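Local coordinates for CG14216 (Drosophila melanogaster, PDB 3P9Y), which probably dephosphorylates the C-terminal domain of RNA polymerase II as a protein phosphatase acting on phosphoserine, with a role in RNA processing and termination, at residues A[21-26]-A[37-42]; A[159-164]-A[185-190]. The protein carries 2 engineered substitutions. All blocks are in the same frame, centred on the assembly; numbering follows the deposited sequence.

From the N terminus the chain runs up strand 11-16, turns through the phosphate-binding loop into helix 22-32 and comes back along strand 36-41. Contact 1 closes this first beta-alpha-beta unit, with ten residues between its segments, and ties the start of the helix to an edge strand of the main sheet. Contact 2 comes much later: it ties the end of helix 172-187 back to helix 149-167, closing the loop between them just before the last strand, 192-197. The two neither nest nor cross but follow in series, their centres about 18 Å apart. They meet where helix 149-167 packs beside helix 22-32, A26 CB lying 4.3 Å from I159 CD1.

Contact 1 of 2, residues A[21-26]-A[37-42]; sequences NRSMEA and VRSYGT
S23 and M24, in the first turn of helix 22-32, face S39 of strand 36-41 across the beta-alpha-beta crossover that opens this LMW PTP-like fold. The short helix and strand axes run almost antiparallel, at 174° and 8.0 Å apart, and S23 and S39 are level with each other. The close part lies where S23 and M24 meet S39. S23 directs its CB at the strand, and OG, held between its own N and carbonyl carbon (chi1 72°), stands 3.9 Å from both S39 CB and Y40 O. That is packing distance; the hydroxyl has its polar partners in D16 and N19. D16 probably occupies the position of the catalytic cysteine of the CX5R phosphate-binding loop, and is then one of the engineered sites. Next to S23, R22 NE and N21 N bond the modified side chain of the bound peptide.

Farther along, the pair becomes loose. A26 CB lies 6.5 Å from V37 CG2, and the partly exposed V37 aims at the helix but its CG2 stays 5.1 Å from A26 O, both side chains resting instead on V14. Back at the close end, M24 reaches the strand from the flank, its chain bent at chi2 and chi3. S39 OG, hydrogen-bonded to K96, H27 and N19, meets the sulfur of that side chain: M24 SD lies 3.3 Å from S39 OG.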
loop_
_atom_site.group_PDB
_atom_site.type_symbol
_atom_site.label_atom_id
_atom_site.label_comp_id
_atom_site.label_asym_id
_atom_site.label_seq_id
_atom_site.Cartn_x
_atom_site.Cartn_y
_atom_site.Cartn_z
ATOM N N ASN A 21 -5.694 -1.053 -5.717
ATOM C CA ASN A 21 -4.826 -1.850 -6.573
ATOM C C ASN A 21 -3.455 -2.097 -5.955
ATOM O O ASN A 21 -3.192 -3.174 -5.430
ATOM C CB ASN A 21 -4.665 -1.171 -7.936
ATOM C CG ASN A 21 -3.794 -1.963 -8.888
ATOM O OD1 ASN A 21 -3.763 -3.194 -8.848
ATOM N ND2 ASN A 21 -3.086 -1.260 -9.759
ATOM N N ARG A 22 -2.589 -1.092 -6.017
ATOM C CA ARG A 22 -1.181 -1.260 -5.660
ATOM C C ARG A 22 -0.957 -1.670 -4.204
ATOM O O ARG A 22 -0.166 -2.573 -3.928
ATOM C CB ARG A 22 -0.412 0.027 -5.977
ATOM C CG ARG A 22 -0.256 0.301 -7.476
ATOM C CD ARG A 22 0.183 1.745 -7.753
ATOM N NE ARG A 22 -0.821 2.714 -7.313
ATOM C CZ ARG A 22 -0.653 4.034 -7.318
ATOM N NH1 ARG A 22 0.487 4.564 -7.737
ATOM N NH2 ARG A 22 -1.631 4.825 -6.904
ATOM N N SER A 23 -1.641 -1.017 -3.269
ATOM C CA SER A 23 -1.444 -1.322 -1.853
ATOM C C SER A 23 -1.987 -2.703 -1.507
ATOM O O SER A 23 -1.476 -3.368 -0.615
ATOM C CB SER A 23 -2.117 -0.277 -0.962
ATOM O OG SER A 23 -3.528 -0.409 -0.983
ATOM N N MET A 24 -3.024 -3.134 -2.209
ATOM C CA MET A 24 -3.666 -4.406 -1.897
ATOM C C MET A 24 -2.890 -5.587 -2.471
ATOM O O MET A 24 -2.850 -6.655 -1.875
ATOM C CB MET A 24 -5.108 -4.405 -2.399
ATOM C CG MET A 24 -5.989 -3.432 -1.633
ATOM S SD MET A 24 -5.989 -3.791 0.136
ATOM C CE MET A 24 -7.216 -5.097 0.200
ATOM N N GLU A 25 -2.277 -5.387 -3.627
ATOM C CA GLU A 25 -1.396 -6.388 -4.201
ATOM C C GLU A 25 -0.214 -6.599 -3.253
ATOM O O GLU A 25 0.165 -7.738 -2.955
ATOM C CB GLU A 25 -0.906 -5.917 -5.566
ATOM C CG GLU A 25 -0.307 -7.001 -6.424
ATOM C CD GLU A 25 -1.349 -7.980 -6.926
ATOM O OE1 GLU A 25 -1.266 -9.160 -6.545
ATOM O OE2 GLU A 25 -2.256 -7.570 -7.686
ATOM N N ALA A 26 0.355 -5.496 -2.767
ATOM C CA ALA A 26 1.458 -5.563 -1.813
ATOM C C ALA A 26 0.991 -6.152 -0.483
ATOM O O ALA A 26 1.725 -6.903 0.160
ATOM C CB ALA A 26 2.061 -4.177 -1.590
ATOM N N VAL A 37 1.146 -6.731 8.159
ATOM C CA VAL A 37 0.953 -5.636 7.216
ATOM C C VAL A 37 -0.485 -5.117 7.214
ATOM O O VAL A 37 -1.441 -5.889 7.338
ATOM C CB VAL A 37 1.371 -6.069 5.784
ATOM C CG1 VAL A 37 0.614 -7.328 5.356
ATOM C CG2 VAL A 37 1.159 -4.934 4.783
ATOM N N ARG A 38 -0.621 -3.798 7.089
ATOM C CA ARG A 38 -1.915 -3.144 6.904
ATOM C C ARG A 38 -1.796 -2.226 5.698
ATOM O O ARG A 38 -0.693 -1.849 5.323
ATOM C CB ARG A 38 -2.307 -2.336 8.147
ATOM C CG ARG A 38 -2.536 -3.181 9.386
ATOM C CD ARG A 38 -3.078 -2.353 10.539
ATOM N NE ARG A 38 -3.518 -3.185 11.657
ATOM C CZ ARG A 38 -2.711 -3.676 12.594
ATOM N NH1 ARG A 38 -1.405 -3.426 12.558
ATOM N NH2 ARG A 38 -3.211 -4.421 13.573
ATOM N N SER A 39 -2.918 -1.874 5.081
ATOM C CA SER A 39 -2.884 -1.051 3.874
ATOM C C SER A 39 -3.874 0.101 3.943
ATOM O O SER A 39 -4.906 0.005 4.604
ATOM C CB SER A 39 -3.176 -1.900 2.635
ATOM O OG SER A 39 -4.432 -2.544 2.741
ATOM N N TYR A 40 -3.553 1.182 3.237
ATOM C CA TYR A 40 -4.385 2.379 3.226
ATOM C C TYR A 40 -4.254 3.132 1.902
ATOM O O TYR A 40 -3.348 2.871 1.113
ATOM C CB TYR A 40 -3.978 3.307 4.374
ATOM C CG TYR A 40 -3.963 2.634 5.721
ATOM C CD1 TYR A 40 -5.112 2.566 6.495
ATOM C CD2 TYR A 40 -2.804 2.058 6.216
ATOM C CE1 TYR A 40 -5.107 1.942 7.727
ATOM C CE2 TYR A 40 -2.786 1.434 7.446
ATOM C CZ TYR A 40 -3.941 1.379 8.198
ATOM O OH TYR A 40 -3.930 0.756 9.424
ATOM N N GLY A 41 -5.173 4.066 1.669
ATOM C CA GLY A 41 -5.082 4.994 0.558
ATOM C C GLY A 41 -5.021 6.396 1.138
ATOM O O GLY A 41 -5.333 6.581 2.306
ATOM N N THR A 42 -4.622 7.379 0.339
ATOM C CA THR A 42 -4.481 8.747 0.831
ATOM C C THR A 42 -5.467 9.712 0.170
ATOM O O THR A 42 -5.616 10.849 0.609
ATOM C CB THR A 42 -3.052 9.280 0.610
ATOM O OG1 THR A 42 -2.677 9.103 -0.761
ATOM C CG2 THR A 42 -2.062 8.554 1.502
#

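Contact 2 of 2, residues A[159-164]-A[185-190]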
loop_
_atom_site.group_PDB
_atom_site.type_symbol
_atom_site.label_atom_id
_atom_site.label_comp_id
_atom_site.label_asym_id
_atom_site.label_seq_id
_atom_site.Cartn_x
_atom_site.Cartn_y
_atom_site.Cartn_z
ATOM N N ILE A 159 8.660 -4.455 -3.344
ATOM C CA ILE A 159 8.445 -3.943 -2.007
ATOM C C ILE A 159 8.752 -5.033 -0.992
ATOM O O ILE A 159 9.326 -4.766 0.062
ATOM C CB ILE A 159 7.004 -3.460 -1.837
ATOM C CG1 ILE A 159 6.817 -2.144 -2.593
ATOM C CG2 ILE A 159 6.664 -3.279 -0.365
ATOM C CD1 ILE A 159 5.373 -1.720 -2.730
ATOM N N THR A 160 8.371 -6.265 -1.313
ATOM C CA THR A 160 8.578 -7.372 -0.393
ATOM C C THR A 160 10.067 -7.680 -0.249
ATOM O O THR A 160 10.537 -7.944 0.852
ATOM C CB THR A 160 7.814 -8.632 -0.836
ATOM O OG1 THR A 160 6.407 -8.369 -0.801
ATOM C CG2 THR A 160 8.122 -9.795 0.092
ATOM N N ASP A 161 10.808 -7.641 -1.352
ATOM C CA ASP A 161 12.258 -7.804 -1.284
ATOM C C ASP A 161 12.868 -6.744 -0.377
ATOM O O ASP A 161 13.780 -7.029 0.401
ATOM C CB ASP A 161 12.893 -7.701 -2.670
ATOM C CG ASP A 161 12.564 -8.885 -3.555
ATOM O OD1 ASP A 161 12.283 -9.980 -3.022
ATOM O OD2 ASP A 161 12.596 -8.720 -4.789
ATOM N N MET A 162 12.363 -5.520 -0.480
ATOM C CA MET A 162 12.885 -4.425 0.327
ATOM C C MET A 162 12.611 -4.662 1.811
ATOM O O MET A 162 13.499 -4.498 2.644
ATOM C CB MET A 162 12.268 -3.100 -0.101
ATOM C CG MET A 162 12.829 -1.924 0.668
ATOM S SD MET A 162 12.111 -0.348 0.186
ATOM C CE MET A 162 10.459 -0.496 0.867
ATOM N N ILE A 163 11.379 -5.044 2.139
ATOM C CA ILE A 163 10.996 -5.255 3.533
ATOM C C ILE A 163 11.751 -6.452 4.105
ATOM O O ILE A 163 12.205 -6.425 5.239
ATOM C CB ILE A 163 9.479 -5.483 3.686
ATOM C CG1 ILE A 163 8.692 -4.265 3.187
ATOM C CG2 ILE A 163 9.134 -5.782 5.141
ATOM C CD1 ILE A 163 8.836 -3.023 4.057
ATOM N N ASN A 164 11.881 -7.503 3.306
ATOM C CA ASN A 164 12.628 -8.680 3.713
ATOM C C ASN A 164 14.054 -8.307 4.115
ATOM O O ASN A 164 14.561 -8.777 5.126
ATOM C CB ASN A 164 12.644 -9.710 2.583
ATOM C CG ASN A 164 13.173 -11.052 3.028
ATOM O OD1 ASN A 164 12.659 -11.655 3.978
ATOM N ND2 ASN A 164 14.208 -11.536 2.343
ATOM N N GLU A 185 21.217 0.713 -5.554
ATOM C CA GLU A 185 22.284 0.390 -6.484
ATOM C C GLU A 185 22.050 -0.959 -7.167
ATOM O O GLU A 185 22.367 -1.124 -8.342
ATOM C CB GLU A 185 23.631 0.386 -5.761
ATOM C CG GLU A 185 24.089 1.778 -5.324
ATOM C CD GLU A 185 25.475 1.789 -4.702
ATOM O OE1 GLU A 185 26.162 0.752 -4.736
ATOM O OE2 GLU A 185 25.880 2.844 -4.181
ATOM N N ARG A 186 21.487 -1.915 -6.435
ATOM C CA ARG A 186 21.345 -3.273 -6.950
ATOM C C ARG A 186 20.098 -3.430 -7.813
ATOM O O ARG A 186 20.112 -4.150 -8.810
ATOM C CB ARG A 186 21.305 -4.277 -5.797
ATOM C CG ARG A 186 21.354 -5.729 -6.256
ATOM C CD ARG A 186 21.947 -6.640 -5.181
ATOM N NE ARG A 186 21.922 -8.052 -5.568
ATOM C CZ ARG A 186 20.828 -8.805 -5.543
ATOM N NH1 ARG A 186 19.668 -8.276 -5.162
ATOM N NH2 ARG A 186 20.887 -10.081 -5.903
ATOM N N ARG A 187 19.024 -2.749 -7.424
ATOM C CA ARG A 187 17.732 -2.893 -8.082
ATOM C C ARG A 187 17.460 -1.721 -9.035
ATOM O O ARG A 187 16.458 -1.705 -9.750
ATOM C CB ARG A 187 16.625 -2.989 -7.030
ATOM C CG ARG A 187 16.872 -4.055 -5.962
ATOM C CD ARG A 187 17.005 -5.443 -6.581
ATOM N NE ARG A 187 15.859 -5.753 -7.432
ATOM C CZ ARG A 187 14.749 -6.359 -7.014
ATOM N NH1 ARG A 187 14.614 -6.740 -5.747
ATOM N NH2 ARG A 187 13.766 -6.589 -7.870
ATOM N N LYS A 188 18.359 -0.741 -9.028
ATOM C CA LYS A 188 18.278 0.409 -9.926
ATOM C C LYS A 188 16.967 1.171 -9.780
ATOM O O LYS A 188 16.353 1.553 -10.776
ATOM C CB LYS A 188 18.439 -0.039 -11.382
ATOM C CG LYS A 188 19.545 -1.058 -11.600
ATOM C CD LYS A 188 20.913 -0.512 -11.229
ATOM C CE LYS A 188 22.001 -1.559 -11.469
ATOM N NZ LYS A 188 23.352 -1.072 -11.078
ATOM N N ARG A 189 16.535 1.381 -8.541
ATOM C CA ARG A 189 15.340 2.173 -8.276
ATOM C C ARG A 189 15.625 3.179 -7.177
ATOM O O ARG A 189 16.359 2.890 -6.230
ATOM C CB ARG A 189 14.181 1.284 -7.835
ATOM C CG ARG A 189 13.712 0.287 -8.875
ATOM C CD ARG A 189 12.785 -0.735 -8.225
ATOM N NE ARG A 189 12.483 -1.861 -9.106
ATOM C CZ ARG A 189 11.405 -1.937 -9.879
ATOM N NH1 ARG A 189 10.501 -0.957 -9.891
ATOM N NH2 ARG A 189 11.224 -3.006 -10.641
ATOM N N VAL A 190 15.038 4.360 -7.298
ATOM C CA VAL A 190 15.182 5.369 -6.270
ATOM C C VAL A 190 14.153 5.123 -5.172
ATOM O O VAL A 190 12.984 4.850 -5.440
ATOM C CB VAL A 190 15.008 6.785 -6.841
ATOM C CG1 VAL A 190 14.939 7.803 -5.726
ATOM C CG2 VAL A 190 16.153 7.103 -7.793
HETATM O O HOH W 1 11.374 -8.088 -7.093
#
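D161 and R187 form a salt bridge between two consecutive helices, 149-167 and 172-187, which are joined by a short loop at the surface of the LMW PTP-like fold. One residue from each segment carries the whole contact. Their side chains cross at about a right angle, with the carboxylate and guanidinium planes turned 52° against each other, so the groups do not lie flat in the paired, two-pronged way. A single prong does the work: R187 NH1 donates to D161 OD2 over 3.0 Å, with an N-H...O angle of 157°. Seen from the arginine, the acceptor sits at the guanidinium edge, close to its plane. Seen from the aspartate, the donor comes in on the anti side of OD2 and well out of the carboxylate plane, which leaves NH1 only 3.7 Å from D161 CB.

NH2 is too far from OD2 for a direct bond, and a water takes up the difference. It accepts from R187 NH2 at 2.9 Å and donates to D161 OD2 at 2.7 Å, closing a small ring in which OD2 receives two hydrogens. R187 gets there by folding: with CG beside its N (chi1 -52°) and further bends at chi2 and chi3, the chain curls back and rests on V158 of the facing helix. With an alanine in place of R187, D161 would probably lose its charged mate, the water one of its anchors, and V158 the arginine chain that rests on it. Just beyond, K188 leaves the helix with positive phi, and its NZ turns back to donate to E185 O at 2.9 Å, almost in line with the carbonyl bond.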